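PDB 6JCC: computational designed protein based on evolution from Synthetic construct, which is a computationally designed helical protein, related in sequence to the caspase recruitment domain, and probably made to test design of that death-clan fold. Local coordinates for residues Q8-I19 with L86-P95; I19-I28 with A77-L86. All blocks are in the same frame, centred on the assembly; numbering follows the deposited sequence.

Interaction 1 of 2, residues Q8-I19 with L86-P95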
loop_
_atom_site.group_PDB
_atom_site.type_symbol
_atom_site.label_atom_id
_atom_site.label_comp_id
_atom_site.label_asym_id
_atom_site.label_seq_id
_atom_site.Cartn_x
_atom_site.Cartn_y
_atom_site.Cartn_z
ATOM N N GLN A 8 13.000 6.321 -5.044
ATOM C CA GLN A 8 11.746 6.362 -4.276
ATOM C C GLN A 8 10.715 5.328 -4.758
ATOM O O GLN A 8 10.067 4.646 -3.955
ATOM C CB GLN A 8 11.171 7.770 -4.350
ATOM C CG GLN A 8 9.848 7.970 -3.642
ATOM C CD GLN A 8 9.457 9.432 -3.568
ATOM O OE1 GLN A 8 10.048 10.285 -4.237
ATOM N NE2 GLN A 8 8.463 9.730 -2.746
ATOM N N ARG A 9 10.569 5.218 -6.073
ATOM C CA ARG A 9 9.695 4.209 -6.681
ATOM C C ARG A 9 10.120 2.806 -6.263
ATOM O O ARG A 9 9.293 2.004 -5.830
ATOM C CB ARG A 9 9.762 4.319 -8.203
ATOM C CG ARG A 9 8.900 3.331 -8.981
ATOM C CD ARG A 9 9.395 3.245 -10.413
ATOM N NE ARG A 9 8.619 2.327 -11.245
ATOM C CZ ARG A 9 7.475 2.617 -11.871
ATOM N NH1 ARG A 9 6.908 3.822 -11.767
ATOM N NH2 ARG A 9 6.883 1.679 -12.607
ATOM N N GLU A 10 11.415 2.528 -6.403
ATOM C CA GLU A 10 11.990 1.236 -6.031
ATOM C C GLU A 10 11.731 0.903 -4.560
ATOM O O GLU A 10 11.324 -0.210 -4.237
ATOM C CB GLU A 10 13.494 1.216 -6.332
ATOM N N PHE A 11 11.943 1.880 -3.686
ATOM C CA PHE A 11 11.691 1.697 -2.256
ATOM C C PHE A 11 10.232 1.480 -1.925
ATOM O O PHE A 11 9.910 0.620 -1.116
ATOM C CB PHE A 11 12.205 2.880 -1.450
ATOM C CG PHE A 11 13.607 2.713 -0.995
ATOM C CD1 PHE A 11 13.922 1.722 -0.088
ATOM C CD2 PHE A 11 14.614 3.527 -1.476
ATOM C CE1 PHE A 11 15.220 1.546 0.342
ATOM C CE2 PHE A 11 15.919 3.364 -1.050
ATOM C CZ PHE A 11 16.222 2.368 -0.142
ATOM N N LEU A 12 9.356 2.270 -2.538
ATOM C CA LEU A 12 7.919 2.121 -2.325
ATOM C C LEU A 12 7.459 0.727 -2.742
ATOM O O LEU A 12 6.718 0.074 -2.014
ATOM C CB LEU A 12 7.134 3.198 -3.079
ATOM C CG LEU A 12 5.605 3.164 -2.955
ATOM C CD1 LEU A 12 5.139 3.167 -1.505
ATOM C CD2 LEU A 12 4.999 4.337 -3.708
ATOM N N LEU A 13 7.930 0.267 -3.896
ATOM C CA LEU A 13 7.639 -1.092 -4.352
ATOM C C LEU A 13 8.172 -2.159 -3.393
ATOM O O LEU A 13 7.478 -3.130 -3.111
ATOM C CB LEU A 13 8.198 -1.323 -5.757
ATOM C CG LEU A 13 7.447 -0.625 -6.888
ATOM C CD1 LEU A 13 8.261 -0.707 -8.165
ATOM C CD2 LEU A 13 6.067 -1.230 -7.095
ATOM N N GLU A 14 9.387 -1.966 -2.890
ATOM C CA GLU A 14 9.995 -2.891 -1.930
ATOM C C GLU A 14 9.212 -2.955 -0.619
ATOM O O GLU A 14 9.021 -4.031 -0.066
ATOM C CB GLU A 14 11.445 -2.487 -1.646
ATOM N N ILE A 15 8.763 -1.800 -0.137
ATOM C CA ILE A 15 7.990 -1.722 1.106
ATOM C C ILE A 15 6.626 -2.380 0.949
ATOM O O ILE A 15 6.196 -3.111 1.832
ATOM C CB ILE A 15 7.842 -0.267 1.594
ATOM C CG1 ILE A 15 9.217 0.267 1.988
ATOM C CG2 ILE A 15 6.915 -0.171 2.800
ATOM C CD1 ILE A 15 9.360 1.748 1.801
ATOM N N LEU A 16 5.955 -2.121 -0.169
ATOM C CA LEU A 16 4.673 -2.770 -0.453
ATOM C C LEU A 16 4.823 -4.291 -0.525
ATOM O O LEU A 16 4.013 -5.015 0.042
ATOM C CB LEU A 16 4.053 -2.232 -1.746
ATOM C CG LEU A 16 3.563 -0.780 -1.714
ATOM C CD1 LEU A 16 3.223 -0.302 -3.116
ATOM C CD2 LEU A 16 2.370 -0.597 -0.787
ATOM N N ALA A 17 5.876 -4.764 -1.191
ATOM C CA ALA A 17 6.173 -6.202 -1.248
ATOM C C ALA A 17 6.451 -6.800 0.135
ATOM O O ALA A 17 5.993 -7.900 0.439
ATOM C CB ALA A 17 7.344 -6.471 -2.184
ATOM N N GLU A 18 7.192 -6.071 0.963
ATOM C CA GLU A 18 7.497 -6.509 2.325
ATOM C C GLU A 18 6.244 -6.576 3.200
ATOM O O GLU A 18 6.080 -7.520 3.971
ATOM C CB GLU A 18 8.561 -5.606 2.957
ATOM C CG GLU A 18 9.017 -6.047 4.340
ATOM C CD GLU A 18 10.217 -5.267 4.855
ATOM O OE1 GLU A 18 10.652 -4.303 4.192
ATOM O OE2 GLU A 18 10.716 -5.616 5.943
ATOM N N ILE A 19 5.372 -5.576 3.081
ATOM C CA ILE A 19 4.075 -5.594 3.774
ATOM C C ILE A 19 3.293 -6.842 3.365
ATOM O O ILE A 19 2.830 -7.594 4.222
ATOM C CB ILE A 19 3.242 -4.317 3.484
ATOM C CG1 ILE A 19 3.874 -3.102 4.171
ATOM C CG2 ILE A 19 1.801 -4.465 3.972
ATOM C CD1 ILE A 19 3.457 -1.775 3.574
ATOM N N LEU A 86 7.545 -0.696 9.185
ATOM C CA LEU A 86 6.945 -0.634 7.845
ATOM C C LEU A 86 6.026 0.575 7.669
ATOM O O LEU A 86 5.992 1.167 6.592
ATOM C CB LEU A 86 6.187 -1.920 7.512
ATOM C CG LEU A 86 7.041 -3.182 7.390
ATOM C CD1 LEU A 86 6.149 -4.388 7.152
ATOM C CD2 LEU A 86 8.071 -3.067 6.280
ATOM N N ALA A 87 5.296 0.941 8.723
ATOM C CA ALA A 87 4.475 2.156 8.705
ATOM C C ALA A 87 5.329 3.413 8.503
ATOM O O ALA A 87 4.978 4.292 7.707
ATOM C CB ALA A 87 3.654 2.266 9.981
ATOM N N ASP A 88 6.459 3.472 9.207
ATOM C CA ASP A 88 7.390 4.597 9.077
ATOM C C ASP A 88 8.031 4.660 7.699
ATOM O O ASP A 88 8.147 5.740 7.126
ATOM C CB ASP A 88 8.492 4.525 10.137
ATOM C CG ASP A 88 7.976 4.755 11.537
ATOM O OD1 ASP A 88 6.930 5.401 11.715
ATOM O OD2 ASP A 88 8.642 4.287 12.472
ATOM N N LYS A 89 8.460 3.511 7.187
ATOM C CA LYS A 89 9.057 3.429 5.847
ATOM C C LYS A 89 8.052 3.797 4.761
ATOM O O LYS A 89 8.389 4.519 3.823
ATOM C CB LYS A 89 9.622 2.033 5.576
ATOM C CG LYS A 89 10.905 1.733 6.329
ATOM C CD LYS A 89 11.280 0.264 6.219
ATOM C CE LYS A 89 12.625 -0.031 6.866
ATOM N NZ LYS A 89 12.666 0.298 8.318
ATOM N N LEU A 90 6.824 3.305 4.889
ATOM C CA LEU A 90 5.785 3.613 3.910
ATOM C C LEU A 90 5.448 5.102 3.884
ATOM O O LEU A 90 5.369 5.696 2.810
ATOM C CB LEU A 90 4.522 2.799 4.170
ATOM C CG LEU A 90 3.424 2.939 3.115
ATOM C CD1 LEU A 90 3.880 2.520 1.725
ATOM C CD2 LEU A 90 2.255 2.096 3.546
ATOM N N LYS A 91 5.263 5.698 5.061
ATOM C CA LYS A 91 5.007 7.142 5.176
ATOM C C LYS A 91 6.116 7.986 4.531
ATOM O O LYS A 91 5.834 9.008 3.902
ATOM C CB LYS A 91 4.822 7.541 6.646
ATOM N N LYS A 92 7.364 7.541 4.684
ATOM C CA LYS A 92 8.533 8.220 4.112
ATOM C C LYS A 92 8.501 8.252 2.583
ATOM O O LYS A 92 8.733 9.304 1.982
ATOM C CB LYS A 92 9.823 7.533 4.584
ATOM C CG LYS A 92 11.124 8.212 4.172
ATOM C CD LYS A 92 12.315 7.330 4.508
ATOM C CE LYS A 92 13.633 8.074 4.378
ATOM N NZ LYS A 92 14.797 7.166 4.579
ATOM N N TYR A 93 8.219 7.106 1.966
ATOM C CA TYR A 93 8.301 6.964 0.504
ATOM C C TYR A 93 6.984 7.175 -0.254
ATOM O O TYR A 93 6.999 7.230 -1.487
ATOM C CB TYR A 93 8.925 5.615 0.145
ATOM C CG TYR A 93 10.379 5.530 0.556
ATOM C CD1 TYR A 93 11.362 6.244 -0.130
ATOM C CD2 TYR A 93 10.775 4.754 1.641
ATOM C CE1 TYR A 93 12.695 6.178 0.250
ATOM C CE2 TYR A 93 12.104 4.671 2.026
ATOM C CZ TYR A 93 13.061 5.388 1.331
ATOM O OH TYR A 93 14.380 5.313 1.714
ATOM N N LEU A 94 5.866 7.319 0.459
ATOM C CA LEU A 94 4.605 7.692 -0.185
ATOM C C LEU A 94 4.730 9.118 -0.695
ATOM O O LEU A 94 5.063 10.005 0.083
ATOM C CB LEU A 94 3.416 7.637 0.782
ATOM C CG LEU A 94 2.687 6.312 0.958
ATOM C CD1 LEU A 94 1.638 6.445 2.046
ATOM C CD2 LEU A 94 2.037 5.852 -0.330
ATOM N N PRO A 95 4.443 9.356 -1.987
ATOM C CA PRO A 95 4.508 10.712 -2.527
ATOM C C PRO A 95 3.165 11.435 -2.373
ATOM O O PRO A 95 2.652 12.028 -3.326
ATOM C CB PRO A 95 4.832 10.452 -3.989
ATOM C CG PRO A 95 4.016 9.241 -4.289
ATOM C CD PRO A 95 4.071 8.394 -3.042
#

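Interaction 2 of 2, residues I19-I28 with A77-L86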
loop_
_atom_site.group_PDB
_atom_site.type_symbol
_atom_site.label_atom_id
_atom_site.label_comp_id
_atom_site.label_asym_id
_atom_site.label_seq_id
_atom_site.Cartn_x
_atom_site.Cartn_y
_atom_site.Cartn_z
ATOM N N ILE A 19 5.372 -5.576 3.081
ATOM C CA ILE A 19 4.075 -5.594 3.774
ATOM C C ILE A 19 3.293 -6.842 3.365
ATOM O O ILE A 19 2.830 -7.594 4.222
ATOM C CB ILE A 19 3.242 -4.317 3.484
ATOM C CG1 ILE A 19 3.874 -3.102 4.171
ATOM C CG2 ILE A 19 1.801 -4.465 3.972
ATOM C CD1 ILE A 19 3.457 -1.775 3.574
ATOM N N ILE A 20 3.173 -7.049 2.054
ATOM C CA ILE A 20 2.449 -8.195 1.481
ATOM C C ILE A 20 3.006 -9.539 1.972
ATOM O O ILE A 20 2.240 -10.462 2.248
ATOM C CB ILE A 20 2.452 -8.124 -0.069
ATOM C CG1 ILE A 20 1.553 -6.973 -0.541
ATOM C CG2 ILE A 20 1.976 -9.430 -0.703
ATOM C CD1 ILE A 20 1.849 -6.490 -1.944
ATOM N N ALA A 21 4.329 -9.640 2.090
ATOM C CA ALA A 21 4.972 -10.859 2.598
ATOM C C ALA A 21 4.557 -11.212 4.031
ATOM O O ALA A 21 4.503 -12.390 4.388
ATOM C CB ALA A 21 6.486 -10.731 2.515
ATOM N N ASN A 22 4.262 -10.189 4.829
ATOM C CA ASN A 22 3.910 -10.357 6.237
ATOM C C ASN A 22 2.424 -10.345 6.560
ATOM O O ASN A 22 2.006 -10.967 7.527
ATOM C CB ASN A 22 4.565 -9.247 7.057
ATOM C CG ASN A 22 6.074 -9.381 7.126
ATOM O OD1 ASN A 22 6.591 -10.334 7.700
ATOM N ND2 ASN A 22 6.786 -8.426 6.552
ATOM N N LEU A 23 1.639 -9.634 5.761
ATOM C CA LEU A 23 0.274 -9.266 6.122
ATOM C C LEU A 23 -0.579 -9.138 4.867
ATOM O O LEU A 23 -0.138 -8.561 3.872
ATOM C CB LEU A 23 0.310 -7.924 6.866
ATOM C CG LEU A 23 -0.979 -7.245 7.335
ATOM C CD1 LEU A 23 -1.678 -8.067 8.403
ATOM C CD2 LEU A 23 -0.667 -5.853 7.864
ATOM N N ASP A 24 -1.797 -9.669 4.913
ATOM C CA ASP A 24 -2.760 -9.489 3.825
ATOM C C ASP A 24 -3.073 -7.993 3.731
ATOM O O ASP A 24 -3.629 -7.434 4.669
ATOM C CB ASP A 24 -4.036 -10.281 4.136
ATOM C CG ASP A 24 -5.146 -10.099 3.096
ATOM O OD1 ASP A 24 -4.984 -9.373 2.097
ATOM O OD2 ASP A 24 -6.211 -10.704 3.305
ATOM N N PRO A 25 -2.720 -7.342 2.607
ATOM C CA PRO A 25 -2.949 -5.888 2.537
ATOM C C PRO A 25 -4.421 -5.463 2.622
ATOM O O PRO A 25 -4.696 -4.309 2.939
ATOM C CB PRO A 25 -2.339 -5.493 1.188
ATOM C CG PRO A 25 -2.364 -6.736 0.383
ATOM C CD PRO A 25 -2.151 -7.861 1.348
ATOM N N THR A 26 -5.349 -6.384 2.354
ATOM C CA THR A 26 -6.774 -6.175 2.636
ATOM C C THR A 26 -6.990 -5.570 4.026
ATOM O O THR A 26 -7.818 -4.679 4.194
ATOM C CB THR A 26 -7.563 -7.497 2.534
ATOM O OG1 THR A 26 -7.262 -8.137 1.288
ATOM C CG2 THR A 26 -9.072 -7.255 2.621
ATOM N N LYS A 27 -6.217 -6.038 5.002
ATOM C CA LYS A 27 -6.336 -5.577 6.386
ATOM C C LYS A 27 -5.954 -4.123 6.612
ATOM O O LYS A 27 -6.538 -3.467 7.463
ATOM C CB LYS A 27 -5.515 -6.472 7.309
ATOM C CG LYS A 27 -6.106 -7.859 7.420
ATOM C CD LYS A 27 -5.321 -8.727 8.371
ATOM C CE LYS A 27 -5.977 -10.085 8.527
ATOM N NZ LYS A 27 -7.158 -10.032 9.426
ATOM N N ILE A 28 -4.975 -3.634 5.860
ATOM C CA ILE A 28 -4.559 -2.226 5.969
ATOM C C ILE A 28 -5.288 -1.307 4.986
ATOM O O ILE A 28 -5.211 -0.092 5.115
ATOM C CB ILE A 28 -3.024 -2.048 5.867
ATOM C CG1 ILE A 28 -2.486 -2.403 4.473
ATOM C CG2 ILE A 28 -2.334 -2.878 6.946
ATOM C CD1 ILE A 28 -1.060 -1.951 4.242
ATOM N N ALA A 77 -3.231 1.716 10.196
ATOM C CA ALA A 77 -3.586 0.297 10.172
ATOM C C ALA A 77 -2.363 -0.614 10.277
ATOM O O ALA A 77 -2.411 -1.628 10.973
ATOM C CB ALA A 77 -4.383 -0.027 8.924
ATOM N N LEU A 78 -1.278 -0.256 9.585
ATOM C CA LEU A 78 -0.006 -0.981 9.727
ATOM C C LEU A 78 0.465 -0.993 11.177
ATOM O O LEU A 78 0.866 -2.038 11.693
ATOM C CB LEU A 78 1.089 -0.381 8.838
ATOM C CG LEU A 78 1.078 -0.849 7.387
ATOM C CD1 LEU A 78 1.886 0.106 6.522
ATOM C CD2 LEU A 78 1.615 -2.271 7.261
ATOM N N ARG A 79 0.402 0.167 11.828
ATOM C CA ARG A 79 0.780 0.283 13.240
ATOM C C ARG A 79 -0.140 -0.542 14.130
ATOM O O ARG A 79 0.327 -1.252 15.016
ATOM C CB ARG A 79 0.757 1.740 13.698
ATOM C CG ARG A 79 1.799 2.606 13.021
ATOM C CD ARG A 79 1.836 3.998 13.626
ATOM N NE ARG A 79 2.456 4.958 12.714
ATOM C CZ ARG A 79 3.761 5.041 12.450
ATOM N NH1 ARG A 79 4.642 4.218 13.022
ATOM N NH2 ARG A 79 4.195 5.963 11.594
ATOM N N ALA A 80 -1.443 -0.464 13.870
ATOM C CA ALA A 80 -2.434 -1.222 14.638
ATOM C C ALA A 80 -2.275 -2.747 14.537
ATOM O O ALA A 80 -2.639 -3.459 15.468
ATOM C CB ALA A 80 -3.839 -0.808 14.234
ATOM N N HIS A 81 -1.732 -3.232 13.418
ATOM C CA HIS A 81 -1.455 -4.665 13.217
ATOM C C HIS A 81 -0.077 -5.121 13.709
ATOM O O HIS A 81 0.227 -6.315 13.657
ATOM C CB HIS A 81 -1.633 -5.040 11.742
ATOM C CG HIS A 81 -3.062 -5.093 11.310
ATOM N ND1 HIS A 81 -3.779 -3.969 10.967
ATOM C CD2 HIS A 81 -3.914 -6.136 11.179
ATOM C CE1 HIS A 81 -5.007 -4.317 10.631
ATOM N NE2 HIS A 81 -5.117 -5.627 10.755
ATOM N N GLY A 82 0.744 -4.176 14.169
ATOM C CA GLY A 82 2.038 -4.464 14.787
ATOM C C GLY A 82 3.262 -4.217 13.919
ATOM O O GLY A 82 4.290 -4.858 14.132
ATOM N N TYR A 83 3.178 -3.291 12.962
ATOM C CA TYR A 83 4.280 -3.027 12.018
ATOM C C TYR A 83 4.667 -1.549 12.001
ATOM O O TYR A 83 4.374 -0.821 11.050
ATOM C CB TYR A 83 3.912 -3.530 10.618
ATOM C CG TYR A 83 3.662 -5.016 10.598
ATOM C CD1 TYR A 83 4.722 -5.918 10.511
ATOM C CD2 TYR A 83 2.370 -5.528 10.707
ATOM C CE1 TYR A 83 4.502 -7.286 10.515
ATOM C CE2 TYR A 83 2.139 -6.896 10.714
ATOM C CZ TYR A 83 3.207 -7.771 10.618
ATOM O OH TYR A 83 2.992 -9.126 10.623
ATOM N N GLN A 84 5.345 -1.123 13.064
ATOM C CA GLN A 84 5.763 0.274 13.224
ATOM C C GLN A 84 6.794 0.687 12.175
ATOM O O GLN A 84 6.655 1.739 11.553
ATOM C CB GLN A 84 6.340 0.517 14.624
ATOM C CG GLN A 84 5.331 0.402 15.758
ATOM C CD GLN A 84 4.346 1.563 15.828
ATOM O OE1 GLN A 84 4.662 2.691 15.449
ATOM N NE2 GLN A 84 3.143 1.291 16.328
ATOM N N ALA A 85 7.820 -0.145 11.989
ATOM C CA ALA A 85 8.899 0.145 11.036
ATOM C C ALA A 85 8.396 0.240 9.596
ATOM O O ALA A 85 8.774 1.161 8.869
ATOM C CB ALA A 85 10.006 -0.895 11.146
ATOM N N LEU A 86 7.545 -0.696 9.185
ATOM C CA LEU A 86 6.945 -0.634 7.845
ATOM C C LEU A 86 6.026 0.575 7.669
ATOM O O LEU A 86 5.992 1.167 6.592
ATOM C CB LEU A 86 6.187 -1.920 7.512
ATOM C CG LEU A 86 7.041 -3.182 7.390
ATOM C CD1 LEU A 86 6.149 -4.388 7.152
ATOM C CD2 LEU A 86 8.071 -3.067 6.280
HETATM O O HOH W 1 5.225 -10.560 10.381
#

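Interaction 1 of 2, residues Q8-I19 with L86-P95
Tyr93 turns its CG away from its own carbonyl carbon (chi1 -67°) and Gln8 extends its CG opposite the backbone N, which sends ring and amide to the same end of the helix pair 8-19 and 86-93. The two axes run nearly antiparallel, 9.5 Å apart. Over the centre of one Tyr93 face stands Phe11 CB, 3.5 Å from the ring centroid; the two rings lie near parallel, planes 11° apart, but slid so far that OH rather than the Tyr93 ring sits over the middle of Phe11. Ile15 CD1 wedges in obliquely, 3.3 Å from Tyr93 CD2. In the modelled conformer, one of two, Gln8 NE2 donates to Tyr93 O at 3.2 Å, in its own amide plane and nearly straight (168°), though from above the carbonyl plane. Tyr93, Ile15 and Leu90 each pack as knobs into holes; Leu90 sits among Leu12, Ile15, Leu16 and Ile19, with its CD1 3.5 Å from Leu12 CD1. Replacing Tyr93 by an alanine is likely to strip Phe11 CB of the ring face beneath it and open a gap beside Ile15 CD1. Behind this interface, helix 52-63 backs Leu12 and Leu16 through Ile60 and Ala56, while helix 68-80 meets Leu90 through Leu74 and Leu78.

Interaction 2 of 2, residues I19-I28 with A77-L86
Leu78 and His81 receive the turn after helix 6-22, and Lys27 can be followed outward past the His81 ring: its CB lies 3.6 Å from His81 NE2, CG stays near the same nitrogen, and CD keeps to it at 3.9 Å before the chain bends at its last torsion and carries NZ away. The approach is oblique to the ring, the two side chains crossing at about a right angle. His81 is held by the preceding turn, since ND1 donates to Ala77 O at 2.7 Å, in the ring plane and fairly straight (165°); that carbonyl also accepts from His81 N, on the opposite face of its plane. Gly82, with positive phi, completes a Schellman motif that turns the chain toward Tyr83, the N-cap residue of helix 84-93. Deeper in, Leu78 CD1 meets Ile19 CD1 at 3.8 Å, and Leu78 CG meets Ile28 CD1, borne on CG1, which chi1 67° sets between the backbone N and the carbonyl carbon. Leu23 CD2 bridges to Tyr83 CE2 at 4.1 Å. At the solvent side one water lies in the plane of the Tyr83 ring, 2.7 Å from Tyr83 OH, and donates to Asn22 OD1 at 3.0 Å. The chemistry is thus graded: aliphatic branches make the buried side, whereas the polar link found across the exposed side runs through water, consistent with apolar contact, and not direct polar pairing, joining the two turns.

Overall arrangement
From the N terminus, helix 6-22 enters both contacts: its 8-19 part waits for 86-95 at the far end of the chain, so interaction 1 closes the longer loop, with 66 residues between its segments. Interaction 2 closes a shorter one, from 19-28 to 77-86, lying wholly within the first; the loops nest and do not cross. Ile19 and Leu86 belong to both, and the centres are about 12 Å apart. Where they meet, Leu90 CD2 packs on Leu78 CD1 and Asp88 forms a salt bridge with Arg79. Together they tie the first helix and the turn that follows it to the last two helices, 68-80 and 84-93, of this six-helix fold.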